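Local coordinates for cell division control protein Cdc48 (Mycobacterium smegmatis, PDB 5E7P) that binds ADP and, as a member of the AAA ATPase family, probably binds and hydrolyses ATP, at residues 264-275 with 382-392; 654-664 with 679-690. One frame throughout, in Å; residues are numbered along the deposited sequence.

Contact 1. Residues 264-275 with 382-392. With ADP (adenosine-5'-diphosphate), chain C.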
loop_
_atom_site.group_PDB
_atom_site.type_symbol
_atom_site.label_atom_id
_atom_site.label_comp_id
_atom_site.label_asym_id
_atom_site.label_seq_id
_atom_site.Cartn_x
_atom_site.Cartn_y
_atom_site.Cartn_z
ATOM N N LEU A 264 16.822 -7.104 22.727
ATOM C CA LEU A 264 16.013 -7.343 21.542
ATOM C C LEU A 264 15.183 -6.131 21.137
ATOM O O LEU A 264 14.308 -5.686 21.878
ATOM C CB LEU A 264 15.098 -8.549 21.755
ATOM C CG LEU A 264 14.255 -8.958 20.546
ATOM C CD1 LEU A 264 15.157 -9.364 19.391
ATOM C CD2 LEU A 264 13.305 -10.085 20.914
ATOM N N GLY A 265 15.467 -5.607 19.949
ATOM C CA GLY A 265 14.686 -4.534 19.365
ATOM C C GLY A 265 14.311 -4.913 17.947
ATOM O O GLY A 265 15.178 -5.243 17.137
ATOM N N VAL A 266 13.018 -4.880 17.642
ATOM C CA VAL A 266 12.540 -5.344 16.344
ATOM C C VAL A 266 11.655 -4.321 15.642
ATOM O O VAL A 266 10.710 -3.800 16.233
ATOM C CB VAL A 266 11.745 -6.666 16.476
ATOM C CG1 VAL A 266 11.357 -7.196 15.101
ATOM C CG2 VAL A 266 12.549 -7.702 17.243
ATOM N N LEU A 267 11.964 -4.042 14.378
ATOM C CA LEU A 267 11.095 -3.224 13.537
ATOM C C LEU A 267 10.351 -4.095 12.526
ATOM O O LEU A 267 10.955 -4.686 11.632
ATOM C CB LEU A 267 11.892 -2.142 12.807
ATOM C CG LEU A 267 11.059 -1.213 11.912
ATOM C CD1 LEU A 267 9.996 -0.467 12.721
ATOM C CD2 LEU A 267 11.942 -0.238 11.147
ATOM N N VAL A 268 9.035 -4.177 12.680
ATOM C CA VAL A 268 8.211 -4.974 11.787
ATOM C C VAL A 268 7.589 -4.092 10.710
ATOM O O VAL A 268 6.962 -3.074 11.015
ATOM C CB VAL A 268 7.090 -5.692 12.555
ATOM C CG1 VAL A 268 6.193 -6.456 11.592
ATOM C CG2 VAL A 268 7.675 -6.621 13.608
ATOM N N SER A 269 7.768 -4.483 9.451
ATOM C CA SER A 269 7.225 -3.726 8.328
ATOM C C SER A 269 6.418 -4.591 7.362
ATOM O O SER A 269 6.286 -5.798 7.552
ATOM C CB SER A 269 8.337 -2.984 7.586
ATOM O OG SER A 269 9.358 -3.871 7.169
ATOM N N GLY A 270 5.871 -3.958 6.331
ATOM C CA GLY A 270 4.982 -4.628 5.402
ATOM C C GLY A 270 3.789 -3.748 5.078
ATOM O O GLY A 270 3.560 -2.743 5.751
ATOM N N PRO A 271 3.013 -4.130 4.052
ATOM C CA PRO A 271 1.884 -3.350 3.528
ATOM C C PRO A 271 0.920 -2.856 4.609
ATOM O O PRO A 271 0.758 -3.498 5.646
ATOM C CB PRO A 271 1.174 -4.347 2.610
ATOM C CG PRO A 271 2.252 -5.273 2.175
ATOM C CD PRO A 271 3.146 -5.426 3.365
ATOM N N ALA A 272 0.285 -1.718 4.355
ATOM C CA ALA A 272 -0.644 -1.133 5.312
ATOM C C ALA A 272 -1.848 -2.043 5.540
ATOM O O ALA A 272 -2.491 -2.482 4.590
ATOM C CB ALA A 272 -1.094 0.249 4.836
ATOM N N GLY A 273 -2.142 -2.329 6.804
ATOM C CA GLY A 273 -3.289 -3.144 7.155
ATOM C C GLY A 273 -3.089 -4.619 6.877
ATOM O O GLY A 273 -4.048 -5.393 6.873
ATOM N N VAL A 274 -1.842 -5.016 6.639
ATOM C CA VAL A 274 -1.546 -6.415 6.369
ATOM C C VAL A 274 -1.659 -7.250 7.647
ATOM O O VAL A 274 -1.852 -8.464 7.591
ATOM C CB VAL A 274 -0.155 -6.597 5.726
ATOM C CG1 VAL A 274 0.936 -6.531 6.783
ATOM C CG2 VAL A 274 -0.091 -7.914 4.967
ATOM N N GLY A 275 -1.553 -6.588 8.798
ATOM C CA GLY A 275 -1.701 -7.255 10.079
ATOM C C GLY A 275 -0.439 -7.263 10.921
ATOM O O GLY A 275 -0.190 -8.215 11.659
ATOM N N VAL A 382 18.848 0.345 19.391
ATOM C CA VAL A 382 17.396 0.299 19.545
ATOM C C VAL A 382 16.813 -0.925 18.841
ATOM O O VAL A 382 16.666 -1.981 19.455
ATOM C CB VAL A 382 16.724 1.581 19.025
ATOM C CG1 VAL A 382 15.263 1.625 19.451
ATOM C CG2 VAL A 382 17.462 2.805 19.542
ATOM N N CYS A 383 16.484 -0.785 17.560
ATOM C CA CYS A 383 16.032 -1.931 16.768
ATOM C C CYS A 383 17.178 -2.507 15.946
ATOM O O CYS A 383 17.539 -1.967 14.901
ATOM C CB CYS A 383 14.864 -1.553 15.855
ATOM S SG CYS A 383 13.336 -1.158 16.734
ATOM N N ASP A 384 17.743 -3.607 16.428
ATOM C CA ASP A 384 18.918 -4.200 15.805
ATOM C C ASP A 384 18.547 -5.095 14.626
ATOM O O ASP A 384 19.400 -5.443 13.809
ATOM C CB ASP A 384 19.718 -5.000 16.834
ATOM C CG ASP A 384 18.980 -6.237 17.309
ATOM O OD1 ASP A 384 18.141 -6.124 18.230
ATOM O OD2 ASP A 384 19.241 -7.328 16.758
ATOM N N ARG A 385 17.275 -5.466 14.537
ATOM C CA ARG A 385 16.828 -6.362 13.476
ATOM C C ARG A 385 15.433 -6.010 12.965
ATOM O O ARG A 385 14.662 -5.325 13.641
ATOM C CB ARG A 385 16.879 -7.816 13.950
ATOM C CG ARG A 385 15.871 -8.157 15.026
ATOM C CD ARG A 385 16.216 -9.481 15.687
ATOM N NE ARG A 385 17.368 -9.363 16.573
ATOM C CZ ARG A 385 18.023 -10.398 17.090
ATOM N NH1 ARG A 385 17.645 -11.637 16.800
ATOM N NH2 ARG A 385 19.059 -10.195 17.892
ATOM N N GLU A 386 15.115 -6.485 11.765
ATOM C CA GLU A 386 13.861 -6.132 11.110
ATOM C C GLU A 386 13.131 -7.343 10.539
ATOM O O GLU A 386 13.724 -8.396 10.304
ATOM C CB GLU A 386 14.106 -5.103 10.006
ATOM C CG GLU A 386 14.722 -3.810 10.499
ATOM C CD GLU A 386 14.870 -2.780 9.402
ATOM O OE1 GLU A 386 14.459 -3.064 8.258
ATOM O OE2 GLU A 386 15.394 -1.682 9.688
ATOM N N LEU A 387 11.835 -7.174 10.308
ATOM C CA LEU A 387 10.990 -8.260 9.845
ATOM C C LEU A 387 9.960 -7.708 8.863
ATOM O O LEU A 387 9.186 -6.811 9.201
ATOM C CB LEU A 387 10.298 -8.908 11.044
ATOM C CG LEU A 387 10.082 -10.417 11.031
ATOM C CD1 LEU A 387 11.330 -11.131 10.544
ATOM C CD2 LEU A 387 9.721 -10.883 12.425
ATOM N N GLY A 388 9.964 -8.235 7.641
ATOM C CA GLY A 388 9.052 -7.771 6.612
ATOM C C GLY A 388 7.920 -8.741 6.338
ATOM O O GLY A 388 8.156 -9.904 6.014
ATOM N N LEU A 389 6.686 -8.263 6.467
ATOM C CA LEU A 389 5.509 -9.082 6.189
ATOM C C LEU A 389 5.105 -8.992 4.720
ATOM O O LEU A 389 5.514 -8.075 4.006
ATOM C CB LEU A 389 4.339 -8.677 7.091
ATOM C CG LEU A 389 4.178 -9.472 8.391
ATOM C CD1 LEU A 389 5.492 -9.566 9.142
ATOM C CD2 LEU A 389 3.102 -8.860 9.274
ATOM N N SER A 390 4.295 -9.948 4.278
ATOM C CA SER A 390 3.911 -10.038 2.876
ATOM C C SER A 390 2.396 -10.006 2.675
ATOM O O SER A 390 1.636 -10.370 3.571
ATOM C CB SER A 390 4.484 -11.316 2.269
ATOM O OG SER A 390 3.961 -11.536 0.974
ATOM N N LEU A 391 1.968 -9.562 1.494
ATOM C CA LEU A 391 0.566 -9.632 1.093
ATOM C C LEU A 391 0.119 -11.084 1.040
ATOM O O LEU A 391 0.899 -11.963 0.674
ATOM C CB LEU A 391 0.354 -9.011 -0.294
ATOM C CG LEU A 391 0.524 -7.509 -0.533
ATOM C CD1 LEU A 391 0.536 -7.228 -2.026
ATOM C CD2 LEU A 391 -0.576 -6.716 0.144
ATOM N N PRO A 392 -1.146 -11.341 1.402
ATOM C CA PRO A 392 -1.699 -12.693 1.299
ATOM C C PRO A 392 -1.957 -13.081 -0.155
ATOM O O PRO A 392 -2.540 -12.290 -0.900
ATOM C CB PRO A 392 -3.028 -12.578 2.052
ATOM C CG PRO A 392 -3.405 -11.137 1.939
ATOM C CD PRO A 392 -2.109 -10.384 1.977
HETATM P PB ADP C . -1.062 -3.173 10.259
HETATM O O1B ADP C . -1.313 -1.864 9.561
HETATM O O2B ADP C . -0.644 -3.033 11.698
HETATM O O3B ADP C . -0.235 -4.158 9.477
HETATM P PA ADP C . -3.217 -4.287 11.707
HETATM O O1A ADP C . -3.684 -3.053 12.434
HETATM O O2A ADP C . -2.305 -5.259 12.413
HETATM O O3A ADP C . -2.545 -3.795 10.327
HETATM O "O5'" ADP C . -4.524 -5.047 11.182
HETATM C "C5'" ADP C . -5.235 -4.487 10.086
HETATM C "C4'" ADP C . -6.704 -4.477 10.476
HETATM O "O4'" ADP C . -7.256 -5.769 10.235
HETATM C "C3'" ADP C . -6.860 -4.171 11.957
HETATM O "O3'" ADP C . -7.784 -3.091 12.137
HETATM C "C2'" ADP C . -7.411 -5.436 12.583
HETATM O "O2'" ADP C . -8.520 -5.119 13.430
HETATM C "C1'" ADP C . -7.863 -6.294 11.415
HETATM N N9 ADP C . -7.433 -7.703 11.571
HETATM C C8 ADP C . -6.182 -8.173 11.407
HETATM N N7 ADP C . -6.140 -9.515 11.613
HETATM C C5 ADP C . -7.390 -9.919 11.908
HETATM C C6 ADP C . -8.058 -11.201 12.236
HETATM N N6 ADP C . -7.359 -12.359 12.291
HETATM N N1 ADP C . -9.388 -11.181 12.484
HETATM C C2 ADP C . -10.100 -10.041 12.437
HETATM N N3 ADP C . -9.559 -8.845 12.142
HETATM C C4 ADP C . -8.236 -8.720 11.877
#
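Ser-269 pairs with Leu-387 and Leu-389: its N donates to Leu-387 O (2.7 Å, 172° at the hydrogen) and its O accepts from Leu-389 N. Leu-267 is bonded in the same alternating way, its N to Arg-385 O and its O to Leu-387 N. Strands 265-269 and 385-388 therefore run parallel, with axes 4.7 Å apart. Toward Gly-265 the pairing weakens: Gly-265 O receives only weak bonds from Asp-384 N and Arg-385 N, while Gly-265 N turns to the side chain, meeting Asp-384 OD1 at 3.2 Å. The other oxygen, Asp-384 OD2, forms a salt bridge with Arg-385 NE (2.8 Å), which ties down the Arg-385 guanidinium; Leu-264 CD1 covers one face of that group, 3.6 Å from NE.

Past the strands, Leu-389 packs CB and CD2 against Val-274 CG1 (4.0 Å from CB) and sets CD1 against Val-268 CG1. Val-274 CG2, anti to the backbone N, lies against Ser-390 O. Val-274 belongs to a Walker A-like P-loop, which follows strand 265-269 and leads into helix 276-283, as in other AAA modules, although Ala-277 takes the usual Ser/Thr position. Gly-273 N donates to ADP O1B at 2.9 Å and Gly-275 N to O3B at 2.8 Å, so backbone amides grip the beta-phosphate. The type II turn from Pro-271 to Val-274 shapes this loop, and Pro-271 rests its CG and CB on Leu-391 CD2.

Farther out, strand 361-366 flanks strand 265-269 on its other side, and strand 385-388 ends the sheet within this chain. Helix 237-249 covers Leu-264 and Leu-387, and its Trp-244 makes a cation-pi contact with Arg-385. Glu-386, alongside Leu-267, sends OE1 to a salt bridge with Arg-573.

Contact 2. Residues 654-664 with 679-690. With ADP (adenosine-5'-diphosphate), chain D.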
loop_
_atom_site.group_PDB
_atom_site.type_symbol
_atom_site.label_atom_id
_atom_site.label_comp_id
_atom_site.label_asym_id
_atom_site.label_seq_id
_atom_site.Cartn_x
_atom_site.Cartn_y
_atom_site.Cartn_z
ATOM N N PRO A 654 7.941 -2.151 -27.296
ATOM C CA PRO A 654 6.814 -2.924 -27.824
ATOM C C PRO A 654 6.705 -2.869 -29.349
ATOM O O PRO A 654 6.549 -1.790 -29.919
ATOM C CB PRO A 654 5.600 -2.250 -27.178
ATOM C CG PRO A 654 6.042 -0.863 -26.915
ATOM C CD PRO A 654 7.493 -0.963 -26.549
ATOM N N ASP A 655 6.786 -4.026 -30.002
ATOM C CA ASP A 655 6.612 -4.082 -31.449
ATOM C C ASP A 655 5.133 -4.069 -31.818
ATOM O O ASP A 655 4.283 -3.805 -30.969
ATOM C CB ASP A 655 7.328 -5.294 -32.063
ATOM C CG ASP A 655 6.795 -6.629 -31.557
ATOM O OD1 ASP A 655 5.819 -6.658 -30.775
ATOM O OD2 ASP A 655 7.362 -7.666 -31.963
ATOM N N ALA A 656 4.834 -4.367 -33.080
ATOM C CA ALA A 656 3.462 -4.315 -33.580
ATOM C C ALA A 656 2.518 -5.223 -32.794
ATOM O O ALA A 656 1.395 -4.830 -32.466
ATOM C CB ALA A 656 3.425 -4.656 -35.061
ATOM N N ALA A 657 2.979 -6.433 -32.492
ATOM C CA ALA A 657 2.201 -7.379 -31.695
ATOM C C ALA A 657 1.982 -6.841 -30.290
ATOM O O ALA A 657 0.865 -6.836 -29.771
ATOM C CB ALA A 657 2.908 -8.720 -31.637
ATOM N N ALA A 658 3.068 -6.384 -29.683
ATOM C CA ALA A 658 3.038 -5.868 -28.323
ATOM C C ALA A 658 2.150 -4.627 -28.196
ATOM O O ALA A 658 1.424 -4.472 -27.213
ATOM C CB ALA A 658 4.447 -5.566 -27.865
ATOM N N ARG A 659 2.209 -3.749 -29.192
ATOM C CA ARG A 659 1.421 -2.519 -29.170
ATOM C C ARG A 659 -0.081 -2.792 -29.281
ATOM O O ARG A 659 -0.896 -2.035 -28.755
ATOM C CB ARG A 659 1.880 -1.546 -30.264
ATOM C CG ARG A 659 3.283 -0.991 -30.047
ATOM C CD ARG A 659 3.585 0.180 -30.976
ATOM N NE ARG A 659 3.522 -0.187 -32.388
ATOM C CZ ARG A 659 4.556 -0.631 -33.096
ATOM N NH1 ARG A 659 5.748 -0.773 -32.532
ATOM N NH2 ARG A 659 4.399 -0.935 -34.375
ATOM N N ARG A 660 -0.442 -3.874 -29.964
ATOM C CA ARG A 660 -1.839 -4.287 -30.045
ATOM C C ARG A 660 -2.372 -4.634 -28.659
ATOM O O ARG A 660 -3.448 -4.182 -28.269
ATOM C CB ARG A 660 -1.998 -5.485 -30.979
ATOM C CG ARG A 660 -2.004 -5.143 -32.457
ATOM C CD ARG A 660 -1.735 -6.378 -33.298
ATOM N NE ARG A 660 -2.080 -6.184 -34.703
ATOM C CZ ARG A 660 -1.296 -5.587 -35.593
ATOM N NH1 ARG A 660 -0.113 -5.108 -35.230
ATOM N NH2 ARG A 660 -1.695 -5.464 -36.850
ATOM N N ASP A 661 -1.606 -5.432 -27.919
ATOM C CA ASP A 661 -1.983 -5.837 -26.566
ATOM C C ASP A 661 -2.122 -4.638 -25.638
ATOM O O ASP A 661 -3.115 -4.500 -24.923
ATOM C CB ASP A 661 -0.950 -6.807 -25.990
ATOM C CG ASP A 661 -0.751 -8.035 -26.857
ATOM O OD1 ASP A 661 -1.641 -8.338 -27.683
ATOM O OD2 ASP A 661 0.295 -8.702 -26.711
ATOM N N ILE A 662 -1.114 -3.772 -25.659
ATOM C CA ILE A 662 -1.098 -2.578 -24.822
ATOM C C ILE A 662 -2.290 -1.662 -25.104
ATOM O O ILE A 662 -2.962 -1.206 -24.180
ATOM C CB ILE A 662 0.217 -1.796 -25.001
ATOM C CG1 ILE A 662 1.404 -2.656 -24.558
ATOM C CG2 ILE A 662 0.184 -0.509 -24.205
ATOM C CD1 ILE A 662 2.752 -2.085 -24.934
ATOM N N LEU A 663 -2.556 -1.404 -26.379
ATOM C CA LEU A 663 -3.714 -0.600 -26.756
ATOM C C LEU A 663 -5.018 -1.262 -26.311
ATOM O O LEU A 663 -5.882 -0.611 -25.724
ATOM C CB LEU A 663 -3.736 -0.350 -28.264
ATOM C CG LEU A 663 -2.688 0.614 -28.820
ATOM C CD1 LEU A 663 -2.778 0.682 -30.339
ATOM C CD2 LEU A 663 -2.847 1.996 -28.206
ATOM N N ARG A 664 -5.153 -2.556 -26.588
ATOM C CA ARG A 664 -6.362 -3.288 -26.218
ATOM C C ARG A 664 -6.564 -3.371 -24.709
ATOM O O ARG A 664 -7.687 -3.246 -24.224
ATOM C CB ARG A 664 -6.373 -4.688 -26.833
ATOM C CG ARG A 664 -6.781 -4.707 -28.290
ATOM C CD ARG A 664 -7.302 -6.072 -28.704
ATOM N NE ARG A 664 -8.010 -5.993 -29.977
ATOM C CZ ARG A 664 -7.413 -6.040 -31.162
ATOM N NH1 ARG A 664 -6.095 -6.171 -31.234
ATOM N NH2 ARG A 664 -8.131 -5.951 -32.274
ATOM N N ASP A 679 -5.741 -2.311 -34.408
ATOM C CA ASP A 679 -4.712 -3.174 -34.975
ATOM C C ASP A 679 -3.854 -2.449 -36.003
ATOM O O ASP A 679 -2.627 -2.452 -35.907
ATOM C CB ASP A 679 -5.335 -4.432 -35.579
ATOM C CG ASP A 679 -5.966 -5.326 -34.529
ATOM O OD1 ASP A 679 -5.477 -5.322 -33.379
ATOM O OD2 ASP A 679 -6.946 -6.028 -34.855
ATOM N N SER A 680 -4.496 -1.826 -36.986
ATOM C CA SER A 680 -3.768 -1.049 -37.983
ATOM C C SER A 680 -3.071 0.144 -37.329
ATOM O O SER A 680 -1.979 0.539 -37.739
ATOM C CB SER A 680 -4.705 -0.588 -39.101
ATOM O OG SER A 680 -5.837 0.076 -38.570
ATOM N N LEU A 681 -3.704 0.707 -36.303
ATOM C CA LEU A 681 -3.102 1.789 -35.534
ATOM C C LEU A 681 -1.792 1.340 -34.894
ATOM O O LEU A 681 -0.821 2.093 -34.847
ATOM C CB LEU A 681 -4.067 2.288 -34.456
ATOM C CG LEU A 681 -3.532 3.383 -33.528
ATOM C CD1 LEU A 681 -3.154 4.619 -34.325
ATOM C CD2 LEU A 681 -4.541 3.728 -32.447
ATOM N N ALA A 682 -1.770 0.107 -34.404
ATOM C CA ALA A 682 -0.574 -0.440 -33.777
ATOM C C ALA A 682 0.586 -0.520 -34.767
ATOM O O ALA A 682 1.730 -0.221 -34.420
ATOM C CB ALA A 682 -0.864 -1.807 -33.180
ATOM N N ASP A 683 0.283 -0.915 -36.001
ATOM C CA ASP A 683 1.305 -1.032 -37.037
ATOM C C ASP A 683 1.922 0.322 -37.384
ATOM O O ASP A 683 3.073 0.395 -37.814
ATOM C CB ASP A 683 0.736 -1.686 -38.300
ATOM C CG ASP A 683 0.518 -3.185 -38.143
ATOM O OD1 ASP A 683 1.519 -3.935 -38.072
ATOM O OD2 ASP A 683 -0.657 -3.614 -38.109
ATOM N N ASP A 684 1.154 1.391 -37.193
ATOM C CA ASP A 684 1.621 2.733 -37.525
ATOM C C ASP A 684 2.363 3.413 -36.373
ATOM O O ASP A 684 2.925 4.492 -36.550
ATOM C CB ASP A 684 0.454 3.618 -37.976
ATOM C CG ASP A 684 -0.085 3.230 -39.342
ATOM O OD1 ASP A 684 0.677 2.649 -40.145
ATOM O OD2 ASP A 684 -1.271 3.513 -39.615
ATOM N N LEU A 685 2.363 2.785 -35.200
ATOM C CA LEU A 685 2.948 3.404 -34.010
ATOM C C LEU A 685 4.376 2.954 -33.715
ATOM O O LEU A 685 4.734 2.741 -32.559
ATOM C CB LEU A 685 2.072 3.153 -32.779
ATOM C CG LEU A 685 0.741 3.896 -32.681
ATOM C CD1 LEU A 685 0.044 3.551 -31.374
ATOM C CD2 LEU A 685 0.948 5.396 -32.803
ATOM N N ASP A 686 5.192 2.814 -34.751
ATOM C CA ASP A 686 6.599 2.493 -34.552
ATOM C C ASP A 686 7.300 3.669 -33.873
ATOM O O ASP A 686 7.113 4.823 -34.262
ATOM C CB ASP A 686 7.271 2.164 -35.887
ATOM C CG ASP A 686 8.596 1.440 -35.713
ATOM O OD1 ASP A 686 8.577 0.224 -35.417
ATOM O OD2 ASP A 686 9.656 2.084 -35.875
ATOM N N GLY A 687 8.093 3.375 -32.847
ATOM C CA GLY A 687 8.790 4.411 -32.107
ATOM C C GLY A 687 8.044 4.827 -30.854
ATOM O O GLY A 687 8.576 5.548 -30.011
ATOM N N TYR A 688 6.800 4.377 -30.733
ATOM C CA TYR A 688 6.013 4.626 -29.532
ATOM C C TYR A 688 6.312 3.576 -28.467
ATOM O O TYR A 688 6.149 2.378 -28.703
ATOM C CB TYR A 688 4.517 4.622 -29.855
ATOM C CG TYR A 688 4.016 5.897 -30.490
ATOM C CD1 TYR A 688 4.402 6.258 -31.774
ATOM C CD2 TYR A 688 3.148 6.738 -29.806
ATOM C CE1 TYR A 688 3.946 7.427 -32.355
ATOM C CE2 TYR A 688 2.685 7.904 -30.379
ATOM C CZ TYR A 688 3.087 8.243 -31.653
ATOM O OH TYR A 688 2.626 9.404 -32.222
ATOM N N SER A 689 6.749 4.027 -27.297
ATOM C CA SER A 689 6.959 3.130 -26.171
ATOM C C SER A 689 5.605 2.715 -25.615
ATOM O O SER A 689 4.564 3.190 -26.076
ATOM C CB SER A 689 7.772 3.817 -25.075
ATOM O OG SER A 689 6.990 4.796 -24.411
ATOM N N ALA A 690 5.622 1.830 -24.623
ATOM C CA ALA A 690 4.394 1.395 -23.971
ATOM C C ALA A 690 3.672 2.585 -23.343
ATOM O O ALA A 690 2.457 2.732 -23.482
ATOM C CB ALA A 690 4.699 0.330 -22.913
HETATM P PB ADP D . 10.795 3.232 -16.841
HETATM O O1B ADP D . 10.472 4.535 -17.532
HETATM O O2B ADP D . 11.683 3.407 -15.634
HETATM O O3B ADP D . 11.230 2.126 -17.776
HETATM P PA ADP D . 8.304 1.813 -16.929
HETATM O O1A ADP D . 8.824 1.412 -18.288
HETATM O O2A ADP D . 7.902 0.760 -15.932
HETATM O O3A ADP D . 9.376 2.782 -16.208
HETATM O "O5'" ADP D . 7.005 2.736 -17.162
HETATM C "C5'" ADP D . 6.200 3.173 -16.070
HETATM C "C4'" ADP D . 4.814 3.540 -16.593
HETATM O "O4'" ADP D . 4.672 3.167 -17.968
HETATM C "C3'" ADP D . 3.721 2.815 -15.825
HETATM O "O3'" ADP D . 3.099 3.689 -14.879
HETATM C "C2'" ADP D . 2.722 2.364 -16.870
HETATM O "O2'" ADP D . 1.530 3.154 -16.791
HETATM C "C1'" ADP D . 3.390 2.578 -18.219
HETATM N N9 ADP D . 3.572 1.252 -18.856
HETATM C C8 ADP D . 4.758 0.690 -19.157
HETATM N N7 ADP D . 4.595 -0.530 -19.726
HETATM C C5 ADP D . 3.274 -0.767 -19.797
HETATM C C6 ADP D . 2.418 -1.871 -20.291
HETATM N N6 ADP D . 2.966 -2.984 -20.832
HETATM N N1 ADP D . 1.079 -1.727 -20.180
HETATM C C2 ADP D . 0.534 -0.622 -19.638
HETATM N N3 ADP D . 1.248 0.419 -19.170
HETATM C C4 ADP D . 2.601 0.409 -19.221
HETATM O O HOH W 1 8.035 0.633 -30.199
#
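Ala-682 fits as a knob among Ala-656, Arg-659, Arg-660 and Leu-663, its CB 3.6 Å from Arg-660 CG, and helices 656-664 and 679-684 cross here at 129° with axes 8.3 Å apart. Beside it, Arg-659 turns its chain at chi3 (-61°) to bring NE and NH2 side-on to Ala-682 O, at 2.7 and 2.8 Å. Both bonds lie in the guanidinium plane; Leu-685 O stands over one face and the backbone of Asp-655 and Ala-656 over the other, so the rotation of this buried group is fixed.

The outer side is polar. Arg-660, Arg-664, Asp-679 and Asp-683 form a salt-bridge network in which Arg-664 NH2 meets Asp-679 OD2 at 2.8 Å, on the syn side, while Arg-660 pairs with Asp-683 and forms a long salt bridge from NE to Asp-679 OD1. Arg-664 and Asp-683 are exposed, in contrast to Ala-682.

At the other end Ile-662 CD1 touches Ala-690 CB (3.7 Å), which lies 3.3 Å from ADP N7; a water bridges Pro-654 O and Tyr-688 O. Leu-663 and Leu-685 pack on helix 690-707, and helix 716-725 flanks Leu-681 and Leu-685, consistent with an AAA helical lid; helix 656-666 follows strand 645-650 in the chain.

Overall arrangement
Contact 1 and contact 2 belong to different AAA modules and lie at separate ADP sites. Their centres lie 42 Å apart, on opposite sides of the chain's centre, with nearest atoms about 23 Å from each other, so neither touches the other; along the sequence the first closes before the second opens. They also meet nucleotide at different ends. Residues 264-275 hold phosphate oxygens through backbone amides, whereas residues 654-664 and 679-690 lie by the adenine of the second ADP. That second site has its own phosphate loop, with Gly-529 and Gly-531 bonding the nucleotide; the side chain of Pro-654 lies about 4 Å from that of Cys-530, and Ser-689 about 4 Å from Gly-529.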